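Local coordinates for protein probable aspartate aminotransferase 2 (Methanococcus jannaschii, PDB 2Z61) that catalyses pyridoxal-phosphate-dependent transfer of an amino group from alanine to 4-(hydroxymethyl)-2-furancarboxaldehyde phosphate, making the precursor of the furan moiety of methanofuran, at residues K29-E35 with F329-T333; E38-N42 with E281-R285; T43-I47 with E270-I275; T214-F220 with I231-S236. All coordinates share one frame; numbering follows the deposited sequence.

Interaction 1: residues K29-E35 with F329-T333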
loop_
_atom_site.group_PDB
_atom_site.type_symbol
_atom_site.label_atom_id
_atom_site.label_comp_id
_atom_site.label_asym_id
_atom_site.label_seq_id
_atom_site.Cartn_x
_atom_site.Cartn_y
_atom_site.Cartn_z
ATOM N N LYS A 29 22.228 3.990 -27.846
ATOM C CA LYS A 29 21.553 5.088 -28.531
ATOM C C LYS A 29 20.859 5.986 -27.515
ATOM O O LYS A 29 20.055 5.518 -26.708
ATOM C CB LYS A 29 20.524 4.542 -29.523
ATOM C CG LYS A 29 21.135 3.691 -30.623
ATOM C CD LYS A 29 20.075 2.984 -31.454
ATOM C CE LYS A 29 20.720 2.071 -32.491
ATOM N NZ LYS A 29 19.720 1.281 -33.263
ATOM N N LYS A 30 21.177 7.276 -27.554
ATOM C CA LYS A 30 20.583 8.227 -26.627
ATOM C C LYS A 30 19.105 8.472 -26.916
ATOM O O LYS A 30 18.744 9.152 -27.882
ATOM C CB LYS A 30 21.357 9.548 -26.660
ATOM C CG LYS A 30 22.739 9.450 -26.027
ATOM C CD LYS A 30 23.388 10.815 -25.863
ATOM C CE LYS A 30 24.727 10.706 -25.142
ATOM N NZ LYS A 30 25.346 12.042 -24.918
ATOM N N VAL A 31 18.258 7.905 -26.063
ATOM C CA VAL A 31 16.814 8.029 -26.191
ATOM C C VAL A 31 16.291 9.188 -25.353
ATOM O O VAL A 31 16.600 9.288 -24.168
ATOM C CB VAL A 31 16.109 6.739 -25.720
ATOM C CG1 VAL A 31 14.608 6.960 -25.651
ATOM C CG2 VAL A 31 16.439 5.594 -26.662
ATOM N N ILE A 32 15.507 10.066 -25.970
ATOM C CA ILE A 32 14.935 11.193 -25.242
ATOM C C ILE A 32 13.575 10.788 -24.690
ATOM O O ILE A 32 12.638 10.513 -25.445
ATOM C CB ILE A 32 14.770 12.440 -26.135
ATOM C CG1 ILE A 32 16.149 12.953 -26.562
ATOM C CG2 ILE A 32 14.020 13.529 -25.372
ATOM C CD1 ILE A 32 16.108 14.177 -27.458
ATOM N N HIS A 33 13.483 10.753 -23.365
ATOM C CA HIS A 33 12.260 10.363 -22.672
ATOM C C HIS A 33 11.250 11.490 -22.426
ATOM O O HIS A 33 11.482 12.388 -21.609
ATOM C CB HIS A 33 12.628 9.717 -21.337
ATOM C CG HIS A 33 13.318 8.397 -21.475
ATOM N ND1 HIS A 33 12.636 7.216 -21.666
ATOM C CD2 HIS A 33 14.634 8.074 -21.463
ATOM C CE1 HIS A 33 13.500 6.221 -21.763
ATOM N NE2 HIS A 33 14.719 6.715 -21.643
ATOM N N LEU A 34 10.126 11.433 -23.137
ATOM C CA LEU A 34 9.062 12.416 -22.978
ATOM C C LEU A 34 7.795 11.672 -22.599
ATOM O O LEU A 34 6.691 12.081 -22.958
ATOM C CB LEU A 34 8.831 13.186 -24.275
ATOM C CG LEU A 34 10.004 14.016 -24.793
ATOM C CD1 LEU A 34 9.538 14.848 -25.976
ATOM C CD2 LEU A 34 10.527 14.917 -23.683
ATOM N N GLU A 35 7.969 10.573 -21.875
ATOM C CA GLU A 35 6.853 9.738 -21.442
ATOM C C GLU A 35 6.894 9.521 -19.928
ATOM O O GLU A 35 6.116 8.736 -19.387
ATOM C CB GLU A 35 6.911 8.378 -22.151
ATOM C CG GLU A 35 7.843 7.346 -21.490
ATOM C CD GLU A 35 9.327 7.697 -21.587
ATOM O OE1 GLU A 35 9.666 8.878 -21.778
ATOM O OE2 GLU A 35 10.163 6.780 -21.459
ATOM N N PHE A 329 14.507 8.101 -31.948
ATOM C CA PHE A 329 14.798 7.732 -30.566
ATOM C C PHE A 329 14.106 8.655 -29.563
ATOM O O PHE A 329 14.698 9.043 -28.554
ATOM C CB PHE A 329 16.314 7.762 -30.337
ATOM C CG PHE A 329 17.105 7.113 -31.444
ATOM C CD1 PHE A 329 18.191 7.770 -32.015
ATOM C CD2 PHE A 329 16.751 5.854 -31.930
ATOM C CE1 PHE A 329 18.912 7.186 -33.057
ATOM C CE2 PHE A 329 17.465 5.261 -32.969
ATOM C CZ PHE A 329 18.547 5.930 -33.534
ATOM N N VAL A 330 12.855 9.003 -29.850
ATOM C CA VAL A 330 12.066 9.868 -28.978
ATOM C C VAL A 330 10.846 9.110 -28.463
ATOM O O VAL A 330 9.967 8.714 -29.234
ATOM C CB VAL A 330 11.615 11.139 -29.723
ATOM C CG1 VAL A 330 10.708 11.981 -28.836
ATOM C CG2 VAL A 330 12.837 11.946 -30.131
ATOM N N ALA A 331 10.810 8.909 -27.150
ATOM C CA ALA A 331 9.729 8.177 -26.496
ATOM C C ALA A 331 8.527 9.045 -26.120
ATOM O O ALA A 331 8.635 9.968 -25.308
ATOM C CB ALA A 331 10.274 7.472 -25.253
ATOM N N LEU A 332 7.384 8.732 -26.720
ATOM C CA LEU A 332 6.132 9.442 -26.469
ATOM C C LEU A 332 5.081 8.415 -26.077
ATOM O O LEU A 332 5.215 7.236 -26.387
ATOM C CB LEU A 332 5.653 10.184 -27.728
ATOM C CG LEU A 332 6.393 11.443 -28.176
ATOM C CD1 LEU A 332 5.657 12.065 -29.347
ATOM C CD2 LEU A 332 6.480 12.431 -27.028
ATOM N N THR A 333 4.026 8.874 -25.413
ATOM C CA THR A 333 2.955 7.990 -24.978
ATOM C C THR A 333 1.733 8.090 -25.885
ATOM O O THR A 333 1.178 9.170 -26.065
ATOM C CB THR A 333 2.512 8.338 -23.550
ATOM O OG1 THR A 333 3.654 8.326 -22.680
ATOM C CG2 THR A 333 1.466 7.335 -23.054
HETATM O O HOH W 1 3.887 6.877 -20.725
#
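Phe329 and Lys29 meet at the start of a short two-stranded parallel sheet, in which strand 32-33 pairs with strand 330-331. The sheet belongs to the small domain of this aminotransferase, built from both ends of the chain. The aliphatic part of Lys29 passes the Phe329 ring at a slant, with Lys29 CD 3.8 Å from Phe329 CE2. The lysine chain is extended beyond CG, and its NZ forms a salt bridge with Glu27. Phe329 follows a helix and has positive phi (61°). Its carbonyl accepts the Ile32 N-H almost in line with C=O, Ile32 N to Phe329 O 2.9 Å. Ala331 N then donates to Ile32 O, and Leu34 N donates to Ala331 O.

Ile32 and Val330 point to one face of the sheet, where both touch helix 354-368. His33 and Ala331 point to the other. Leu34 and Leu332 lie side by side and point the same way, CB of Leu34 being 3.7 Å from CD2 of Leu332. On the His33 face, Glu35 folds back on itself: chi1 is 84° and chi2 -68°. This brings its carboxylate over the Ala331 methyl, with Glu35 CD 3.8 Å from Ala331 CB. The same fold presents OE2 to His33. ND1 of His33 donates to the syn lone pair of Glu35 OE2 within the ring plane, while NE2 is held by Glu25. The imidazole is thus gripped at both nitrogens, which fixes its rotation. CG1 of Val31 lies over one ring face. At the far end, CB of Glu35 packs against OG1 of Thr333 at 3.3 Å.

Interaction 2: residues E38-N42 with E281-R285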
loop_
_atom_site.group_PDB
_atom_site.type_symbol
_atom_site.label_atom_id
_atom_site.label_comp_id
_atom_site.label_asym_id
_atom_site.label_seq_id
_atom_site.Cartn_x
_atom_site.Cartn_y
_atom_site.Cartn_z
ATOM N N GLU A 38 6.682 11.042 -13.680
ATOM C CA GLU A 38 7.067 11.595 -12.388
ATOM C C GLU A 38 8.057 12.738 -12.578
ATOM O O GLU A 38 8.820 12.751 -13.535
ATOM C CB GLU A 38 7.681 10.516 -11.483
ATOM C CG GLU A 38 9.023 9.961 -11.934
ATOM C CD GLU A 38 9.605 8.968 -10.930
ATOM O OE1 GLU A 38 10.029 7.873 -11.352
ATOM O OE2 GLU A 38 9.644 9.282 -9.721
ATOM N N PRO A 39 8.049 13.718 -11.665
ATOM C CA PRO A 39 8.970 14.852 -11.780
ATOM C C PRO A 39 10.443 14.445 -11.689
ATOM O O PRO A 39 10.817 13.561 -10.914
ATOM C CB PRO A 39 8.534 15.770 -10.638
ATOM C CG PRO A 39 7.992 14.819 -9.623
ATOM C CD PRO A 39 7.199 13.846 -10.467
ATOM N N ASP A 40 11.268 15.112 -12.486
ATOM C CA ASP A 40 12.704 14.848 -12.545
ATOM C C ASP A 40 13.508 15.588 -11.480
ATOM O O ASP A 40 14.730 15.658 -11.561
ATOM C CB ASP A 40 13.237 15.241 -13.924
ATOM C CG ASP A 40 12.821 16.653 -14.326
ATOM O OD1 ASP A 40 11.607 16.949 -14.297
ATOM O OD2 ASP A 40 13.705 17.464 -14.668
ATOM N N PHE A 41 12.836 16.159 -10.491
ATOM C CA PHE A 41 13.551 16.874 -9.441
ATOM C C PHE A 41 13.766 15.965 -8.239
ATOM O O PHE A 41 13.050 14.977 -8.057
ATOM C CB PHE A 41 12.767 18.108 -8.970
ATOM C CG PHE A 41 12.561 19.150 -10.032
ATOM C CD1 PHE A 41 11.666 18.937 -11.074
ATOM C CD2 PHE A 41 13.254 20.353 -9.981
ATOM C CE1 PHE A 41 11.464 19.908 -12.049
ATOM C CE2 PHE A 41 13.061 21.330 -10.950
ATOM C CZ PHE A 41 12.164 21.108 -11.988
ATOM N N ASN A 42 14.766 16.299 -7.432
ATOM C CA ASN A 42 15.047 15.557 -6.212
ATOM C C ASN A 42 14.088 16.060 -5.152
ATOM O O ASN A 42 13.481 17.121 -5.318
ATOM C CB ASN A 42 16.458 15.856 -5.710
ATOM C CG ASN A 42 17.529 15.206 -6.557
ATOM O OD1 ASN A 42 17.557 13.984 -6.718
ATOM N ND2 ASN A 42 18.422 16.015 -7.105
ATOM N N GLU A 281 10.462 26.486 -13.321
ATOM C CA GLU A 281 11.150 25.699 -14.335
ATOM C C GLU A 281 10.156 24.918 -15.196
ATOM O O GLU A 281 10.282 24.892 -16.420
ATOM C CB GLU A 281 12.148 24.737 -13.674
ATOM C CG GLU A 281 12.837 23.794 -14.655
ATOM C CD GLU A 281 13.728 24.516 -15.656
ATOM O OE1 GLU A 281 13.359 25.611 -16.132
ATOM O OE2 GLU A 281 14.802 23.975 -15.977
ATOM N N PHE A 282 9.173 24.285 -14.559
ATOM C CA PHE A 282 8.163 23.520 -15.291
ATOM C C PHE A 282 7.426 24.420 -16.281
ATOM O O PHE A 282 7.121 24.007 -17.396
ATOM C CB PHE A 282 7.145 22.898 -14.320
ATOM C CG PHE A 282 7.497 21.502 -13.850
ATOM C CD1 PHE A 282 7.279 21.126 -12.532
ATOM C CD2 PHE A 282 7.999 20.554 -14.735
ATOM C CE1 PHE A 282 7.555 19.831 -12.100
ATOM C CE2 PHE A 282 8.279 19.251 -14.314
ATOM C CZ PHE A 282 8.055 18.892 -12.993
ATOM N N ASP A 283 7.137 25.649 -15.868
ATOM C CA ASP A 283 6.416 26.574 -16.733
ATOM C C ASP A 283 7.266 26.988 -17.933
ATOM O O ASP A 283 6.749 27.161 -19.041
ATOM C CB ASP A 283 5.974 27.805 -15.937
ATOM C CG ASP A 283 5.093 28.735 -16.749
ATOM O OD1 ASP A 283 4.268 28.232 -17.538
ATOM O OD2 ASP A 283 5.213 29.968 -16.590
ATOM N N ARG A 284 8.569 27.143 -17.717
ATOM C CA ARG A 284 9.458 27.513 -18.811
ATOM C C ARG A 284 9.425 26.379 -19.837
ATOM O O ARG A 284 9.398 26.613 -21.046
ATOM C CB ARG A 284 10.889 27.706 -18.303
ATOM C CG ARG A 284 11.788 28.429 -19.297
ATOM C CD ARG A 284 13.200 28.606 -18.765
ATOM N NE ARG A 284 14.216 27.970 -19.598
ATOM C CZ ARG A 284 15.033 27.012 -19.170
ATOM N NH1 ARG A 284 14.957 26.586 -17.918
ATOM N NH2 ARG A 284 15.924 26.479 -19.995
ATOM N N ARG A 285 9.414 25.147 -19.339
ATOM C CA ARG A 285 9.376 23.973 -20.198
ATOM C C ARG A 285 8.044 23.885 -20.938
ATOM O O ARG A 285 8.001 23.616 -22.139
ATOM C CB ARG A 285 9.567 22.718 -19.357
ATOM C CG ARG A 285 10.854 22.701 -18.550
ATOM C CD ARG A 285 10.819 21.561 -17.558
ATOM N NE ARG A 285 12.107 21.312 -16.934
ATOM C CZ ARG A 285 12.322 20.343 -16.053
ATOM N NH1 ARG A 285 11.319 19.539 -15.701
ATOM N NH2 ARG A 285 13.534 20.175 -15.529
#
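A salt-bridge network joins the loop between strand 32-33 and helix 45-56 to the long helix 269-295. Asp40 and Arg285 form the link of this network that crosses from loop to helix. Arg285 grips the carboxylate end-on. Arg285 NH1 donates to Asp40 OD1 at 3.0 Å. Arg285 NH2 donates to Asp40 OD2 at 2.8 Å. Both oxygens use their syn lone pairs, and the flat groups are nearly coplanar, 29° apart. The arginine chain is extended from CG to NE and carries the guanidinium from helix to loop. A leucine in place of Asp40 would probably leave the Arg285 guanidinium without its carboxylate partner and freer to turn.

Glu281, one helical turn before Arg285, pairs with Arg284 and only at long range with Arg285 NE. CZ of Phe41 is over one face of the guanidinium, and CG of Glu281 sits at the edge of the Phe41 ring. Phe41 also turns an edge to the face of Phe282 in a T-shaped stack, with centroids 5.2 Å apart and planes at 64°. Phe282 in turn meets the ring of Tyr307. CB of Pro39 touches the Phe282 ring edge in plane, 3.9 Å from Phe282 CZ.

Interaction 3: residues T43-I47 with E270-I275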
loop_
_atom_site.group_PDB
_atom_site.type_symbol
_atom_site.label_atom_id
_atom_site.label_comp_id
_atom_site.label_asym_id
_atom_site.label_seq_id
_atom_site.Cartn_x
_atom_site.Cartn_y
_atom_site.Cartn_z
ATOM N N THR A 43 13.949 15.337 -4.061
ATOM C CA THR A 43 13.112 15.887 -3.011
ATOM C C THR A 43 13.788 17.073 -2.332
ATOM O O THR A 43 14.971 17.082 -2.015
ATOM C CB THR A 43 12.774 14.848 -1.941
ATOM O OG1 THR A 43 12.061 13.759 -2.542
ATOM C CG2 THR A 43 11.926 15.473 -0.842
ATOM N N PRO A 44 12.977 18.144 -2.065
ATOM C CA PRO A 44 13.559 19.295 -1.414
ATOM C C PRO A 44 14.408 18.939 -0.195
ATOM O O PRO A 44 14.048 18.087 0.621
ATOM C CB PRO A 44 12.373 20.225 -1.091
ATOM C CG PRO A 44 11.126 19.419 -1.415
ATOM C CD PRO A 44 11.566 18.516 -2.531
ATOM N N LYS A 45 15.547 19.623 -0.094
ATOM C CA LYS A 45 16.529 19.403 0.964
ATOM C C LYS A 45 16.012 19.336 2.394
ATOM O O LYS A 45 16.351 18.413 3.129
ATOM C CB LYS A 45 17.634 20.464 0.883
ATOM C CG LYS A 45 18.863 20.129 1.715
ATOM C CD LYS A 45 19.876 21.265 1.698
ATOM C CE LYS A 45 21.138 20.899 2.469
ATOM N NZ LYS A 45 21.937 19.871 1.761
ATOM N N PRO A 46 15.210 20.321 2.825
ATOM C CA PRO A 46 14.722 20.231 4.202
ATOM C C PRO A 46 13.939 18.953 4.492
ATOM O O PRO A 46 13.921 18.483 5.632
ATOM C CB PRO A 46 13.894 21.509 4.374
ATOM C CG PRO A 46 13.643 21.982 2.976
ATOM C CD PRO A 46 14.871 21.620 2.229
ATOM N N ILE A 47 13.304 18.390 3.465
ATOM C CA ILE A 47 12.543 17.152 3.630
ATOM C C ILE A 47 13.519 15.985 3.747
ATOM O O ILE A 47 13.377 15.132 4.625
ATOM C CB ILE A 47 11.573 16.901 2.440
ATOM C CG1 ILE A 47 10.480 17.978 2.421
ATOM C CG2 ILE A 47 10.938 15.515 2.573
ATOM C CD1 ILE A 47 9.569 17.932 1.209
ATOM N N GLU A 270 11.775 27.448 3.675
ATOM C CA GLU A 270 12.807 26.997 2.756
ATOM C C GLU A 270 12.265 26.037 1.695
ATOM O O GLU A 270 12.604 26.155 0.519
ATOM C CB GLU A 270 13.950 26.323 3.522
ATOM C CG GLU A 270 14.934 25.596 2.607
ATOM C CD GLU A 270 15.572 26.512 1.572
ATOM O OE1 GLU A 270 16.174 25.995 0.608
ATOM O OE2 GLU A 270 15.481 27.749 1.727
ATOM N N THR A 271 11.421 25.092 2.105
ATOM C CA THR A 271 10.867 24.137 1.146
ATOM C C THR A 271 9.977 24.806 0.108
ATOM O O THR A 271 10.126 24.552 -1.088
ATOM C CB THR A 271 10.058 23.029 1.843
ATOM O OG1 THR A 271 10.923 22.277 2.704
ATOM C CG2 THR A 271 9.440 22.089 0.807
ATOM N N GLU A 272 9.050 25.652 0.554
ATOM C CA GLU A 272 8.165 26.328 -0.387
ATOM C C GLU A 272 9.012 27.151 -1.352
ATOM O O GLU A 272 8.623 27.389 -2.494
ATOM C CB GLU A 272 7.167 27.232 0.344
ATOM C CG GLU A 272 7.788 28.431 1.026
ATOM C CD GLU A 272 6.747 29.372 1.608
ATOM O OE1 GLU A 272 5.929 29.904 0.824
ATOM O OE2 GLU A 272 6.747 29.579 2.842
ATOM N N ARG A 273 10.181 27.575 -0.887
ATOM C CA ARG A 273 11.084 28.347 -1.722
ATOM C C ARG A 273 11.480 27.458 -2.893
ATOM O O ARG A 273 11.368 27.842 -4.057
ATOM C CB ARG A 273 12.338 28.724 -0.938
ATOM C CG ARG A 273 13.217 29.761 -1.609
ATOM C CD ARG A 273 12.572 31.134 -1.527
ATOM N NE ARG A 273 12.442 31.588 -0.142
ATOM C CZ ARG A 273 11.748 32.659 0.236
ATOM N NH1 ARG A 273 11.113 33.395 -0.667
ATOM N NH2 ARG A 273 11.690 32.996 1.519
ATOM N N GLU A 274 11.934 26.251 -2.564
ATOM C CA GLU A 274 12.369 25.291 -3.566
ATOM C C GLU A 274 11.264 24.841 -4.514
ATOM O O GLU A 274 11.509 24.675 -5.707
ATOM C CB GLU A 274 13.017 24.086 -2.871
ATOM C CG GLU A 274 14.337 24.446 -2.192
ATOM C CD GLU A 274 14.918 23.322 -1.354
ATOM O OE1 GLU A 274 15.053 22.191 -1.870
ATOM O OE2 GLU A 274 15.254 23.576 -0.174
ATOM N N ILE A 275 10.050 24.656 -4.001
ATOM C CA ILE A 275 8.950 24.233 -4.863
ATOM C C ILE A 275 8.582 25.340 -5.848
ATOM O O ILE A 275 8.216 25.060 -6.991
ATOM C CB ILE A 275 7.701 23.801 -4.028
ATOM C CG1 ILE A 275 7.879 22.362 -3.537
ATOM C CG2 ILE A 275 6.436 23.860 -4.870
ATOM C CD1 ILE A 275 9.034 22.168 -2.599
#
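Glu274 reaches Lys45 and Pro46 because its CG stands anti to its own carbonyl carbon (chi1 -68°) and its chain runs extended beyond CG. The carboxylate therefore leaves helix 269-295 and arrives at the start of helix 45-56. OE1 of Glu274 accepts the backbone N-H of Lys45 through its syn lone pair. The bond is longish, Lys45 N to Glu274 OE1 being 3.2 Å, and bent to 148° at the hydrogen. Glu274 OE1 also lies 3.3 Å from Pro44 CA. The other oxygen, Glu274 OE2, is 3.1 Å from CD of Pro46.

Pro44 is the N-cap residue of helix 45-56. Glu274 thus supplies an acceptor for an N-H in the first turn of that helix. With alanine in place of Glu274, the Lys45 N-H would probably lose this acceptor, and a gap would be likely to open beside Pro44 and Pro46.

Beside the carboxylate the touching groups are mostly carbon. Thr271 holds its CG2 anti to the backbone N, and this methyl meets the Pro44 ring, Thr271 CG2 to Pro44 CG being 3.9 Å. The hydroxyl of Thr271 is bonded to Lys265 O in its own part of the chain. Ile275 brings CD1 to CG of Pro44 at 3.7 Å. CD1 of Ile47 meets Thr271 CG2 more loosely. The Glu270 side chain crosses Pro46 at about a right angle, its CG 3.9 Å from Pro46 CG.

Interaction 4: residues T214-F220 with I231-S236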
loop_
_atom_site.group_PDB
_atom_site.type_symbol
_atom_site.label_atom_id
_atom_site.label_comp_id
_atom_site.label_asym_id
_atom_site.label_seq_id
_atom_site.Cartn_x
_atom_site.Cartn_y
_atom_site.Cartn_z
ATOM N N THR A 214 -18.125 14.662 -0.781
ATOM C CA THR A 214 -16.875 14.624 -1.520
ATOM C C THR A 214 -15.759 13.904 -0.771
ATOM O O THR A 214 -15.704 13.907 0.461
ATOM C CB THR A 214 -16.347 16.041 -1.892
ATOM O OG1 THR A 214 -15.232 16.378 -1.059
ATOM C CG2 THR A 214 -17.416 17.080 -1.717
ATOM N N ILE A 215 -14.890 13.263 -1.540
ATOM C CA ILE A 215 -13.728 12.585 -0.990
ATOM C C ILE A 215 -12.586 13.211 -1.771
ATOM O O ILE A 215 -12.519 13.101 -2.990
ATOM C CB ILE A 215 -13.757 11.069 -1.228
ATOM C CG1 ILE A 215 -15.045 10.481 -0.646
ATOM C CG2 ILE A 215 -12.550 10.430 -0.559
ATOM C CD1 ILE A 215 -15.142 8.969 -0.730
ATOM N N LEU A 216 -11.716 13.906 -1.060
ATOM C CA LEU A 216 -10.601 14.598 -1.671
ATOM C C LEU A 216 -9.322 13.772 -1.554
ATOM O O LEU A 216 -8.950 13.302 -0.473
ATOM C CB LEU A 216 -10.437 15.963 -0.993
ATOM C CG LEU A 216 -9.573 17.049 -1.635
ATOM C CD1 LEU A 216 -9.766 18.345 -0.866
ATOM C CD2 LEU A 216 -8.105 16.635 -1.643
ATOM N N ILE A 217 -8.646 13.604 -2.677
ATOM C CA ILE A 217 -7.428 12.826 -2.699
ATOM C C ILE A 217 -6.269 13.690 -3.175
ATOM O O ILE A 217 -6.359 14.343 -4.225
ATOM C CB ILE A 217 -7.589 11.593 -3.624
ATOM C CG1 ILE A 217 -8.717 10.703 -3.086
ATOM C CG2 ILE A 217 -6.275 10.795 -3.678
ATOM C CD1 ILE A 217 -9.099 9.588 -4.000
ATOM N N ASN A 218 -5.201 13.724 -2.373
ATOM C CA ASN A 218 -3.993 14.468 -2.702
ATOM C C ASN A 218 -2.820 13.758 -2.016
ATOM O O ASN A 218 -3.007 12.755 -1.319
ATOM C CB ASN A 218 -4.098 15.926 -2.221
ATOM C CG ASN A 218 -3.271 16.896 -3.076
ATOM O OD1 ASN A 218 -2.267 16.518 -3.673
ATOM N ND2 ASN A 218 -3.695 18.156 -3.119
ATOM N N GLY A 219 -1.611 14.262 -2.213
ATOM C CA GLY A 219 -0.457 13.630 -1.601
ATOM C C GLY A 219 0.799 14.427 -1.863
ATOM O O GLY A 219 0.722 15.549 -2.357
ATOM N N PHE A 220 1.955 13.851 -1.558
ATOM C CA PHE A 220 3.224 14.557 -1.743
ATOM C C PHE A 220 4.054 14.140 -2.955
ATOM O O PHE A 220 5.095 14.745 -3.227
ATOM C CB PHE A 220 4.089 14.423 -0.475
ATOM C CG PHE A 220 3.429 14.940 0.778
ATOM C CD1 PHE A 220 2.517 14.156 1.477
ATOM C CD2 PHE A 220 3.704 16.224 1.244
ATOM C CE1 PHE A 220 1.885 14.638 2.623
ATOM C CE2 PHE A 220 3.076 16.719 2.394
ATOM C CZ PHE A 220 2.164 15.924 3.085
ATOM N N ILE A 231 3.570 8.415 0.056
ATOM C CA ILE A 231 2.762 9.043 1.080
ATOM C C ILE A 231 1.800 10.080 0.502
ATOM O O ILE A 231 2.207 11.035 -0.156
ATOM C CB ILE A 231 3.663 9.673 2.176
ATOM C CG1 ILE A 231 2.806 10.526 3.118
ATOM C CG2 ILE A 231 4.814 10.479 1.536
ATOM C CD1 ILE A 231 3.572 11.047 4.330
ATOM N N GLY A 232 0.512 9.839 0.724
ATOM C CA GLY A 232 -0.531 10.738 0.257
ATOM C C GLY A 232 -1.554 10.870 1.375
ATOM O O GLY A 232 -1.276 10.485 2.512
ATOM N N TYR A 233 -2.730 11.408 1.077
ATOM C CA TYR A 233 -3.745 11.537 2.099
ATOM C C TYR A 233 -5.145 11.691 1.518
ATOM O O TYR A 233 -5.319 12.077 0.369
ATOM C CB TYR A 233 -3.401 12.709 3.025
ATOM C CG TYR A 233 -3.353 14.061 2.344
ATOM C CD1 TYR A 233 -4.522 14.698 1.938
ATOM C CD2 TYR A 233 -2.132 14.712 2.120
ATOM C CE1 TYR A 233 -4.490 15.954 1.330
ATOM C CE2 TYR A 233 -2.088 15.973 1.510
ATOM C CZ TYR A 233 -3.277 16.588 1.123
ATOM O OH TYR A 233 -3.268 17.840 0.558
ATOM N N VAL A 234 -6.142 11.365 2.325
ATOM C CA VAL A 234 -7.523 11.471 1.890
ATOM C C VAL A 234 -8.290 12.318 2.899
ATOM O O VAL A 234 -8.064 12.216 4.104
ATOM C CB VAL A 234 -8.173 10.076 1.773
ATOM C CG1 VAL A 234 -9.595 10.198 1.260
ATOM C CG2 VAL A 234 -7.352 9.210 0.829
ATOM N N ILE A 235 -9.180 13.167 2.402
ATOM C CA ILE A 235 -9.982 14.016 3.275
ATOM C C ILE A 235 -11.460 13.844 2.939
ATOM O O ILE A 235 -11.835 13.825 1.766
ATOM C CB ILE A 235 -9.608 15.499 3.112
ATOM C CG1 ILE A 235 -8.122 15.701 3.424
ATOM C CG2 ILE A 235 -10.460 16.349 4.054
ATOM C CD1 ILE A 235 -7.602 17.096 3.115
ATOM N N SER A 236 -12.292 13.710 3.968
ATOM C CA SER A 236 -13.730 13.551 3.775
ATOM C C SER A 236 -14.455 13.683 5.119
ATOM O O SER A 236 -13.847 14.080 6.109
ATOM C CB SER A 236 -14.022 12.187 3.143
ATOM O OG SER A 236 -15.404 12.026 2.880
#
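Ile231 and Phe220 open this antiparallel ladder in the central seven-stranded sheet of the aminotransferase large domain. Lys222, which carries pyridoxal phosphate, lies in the connection just after Phe220. Ile231 O accepts the Phe220 N-H at 3.2 Å and also lies at the edge of the phenyl ring. CG1 of Ile231 packs on CD1 of Phe220. Gly232 faces Gly219 in a non-hydrogen-bonded pair, with CA atoms just 3.4 Å apart.

Tyr233 pairs with Asn218 through two backbone bonds. Its CG lies between the backbone N and the carbonyl carbon (chi1 62°), which swings the ring across the neighbouring strand. Asn218 O and Gly219 N sit over one face of the ring. The tyrosine and asparagine side chains run side by side, with Asn218 CB 3.5 Å from Tyr233 CZ. Asn218 OD1 turns back to accept the N-H of Gly219, and Tyr233 OH bonds to Tyr79 OH. CE1 of Phe220 meets the Tyr233 ring edge.

Val234 points to the opposite sheet face, where its CG1 presses tightly on CG2 of Ile215 at 3.5 Å. Ile235 exchanges two backbone bonds with Leu216, the shorter from Leu216 N to Ile235 O at 2.8 Å. Ser236 ends the ladder: its OG donates to Thr214 O at 3.1 Å. All these residues are buried, so the paired backbone groups satisfy one another inside the domain. A CB on Gly219 would clash with Gly232 CA, so the strands can come this close only without a side chain there.

In the fold
Residues 29-35 come first and meet 329-333, so interaction 1 closes the longest loop. The chain then passes into residues 38-42 and 43-47, which adjoin and both dock on helix 269-295. Interactions 2 and 3 sit at successive places along that helix, their centres about 14 Å apart. Interaction 4 closes a short hairpin-like connection between neighbouring strands. The contacts nest without crossing: 4 within 3, 3 within 2, 2 within 1. Interaction 1 joins parts near the two ends of the chain in a small sheet. Interactions 2 and 3 fasten the N-terminal segment to the long helix, and interaction 4 belongs to the central sheet, about 32 Å from interaction 1 between centres.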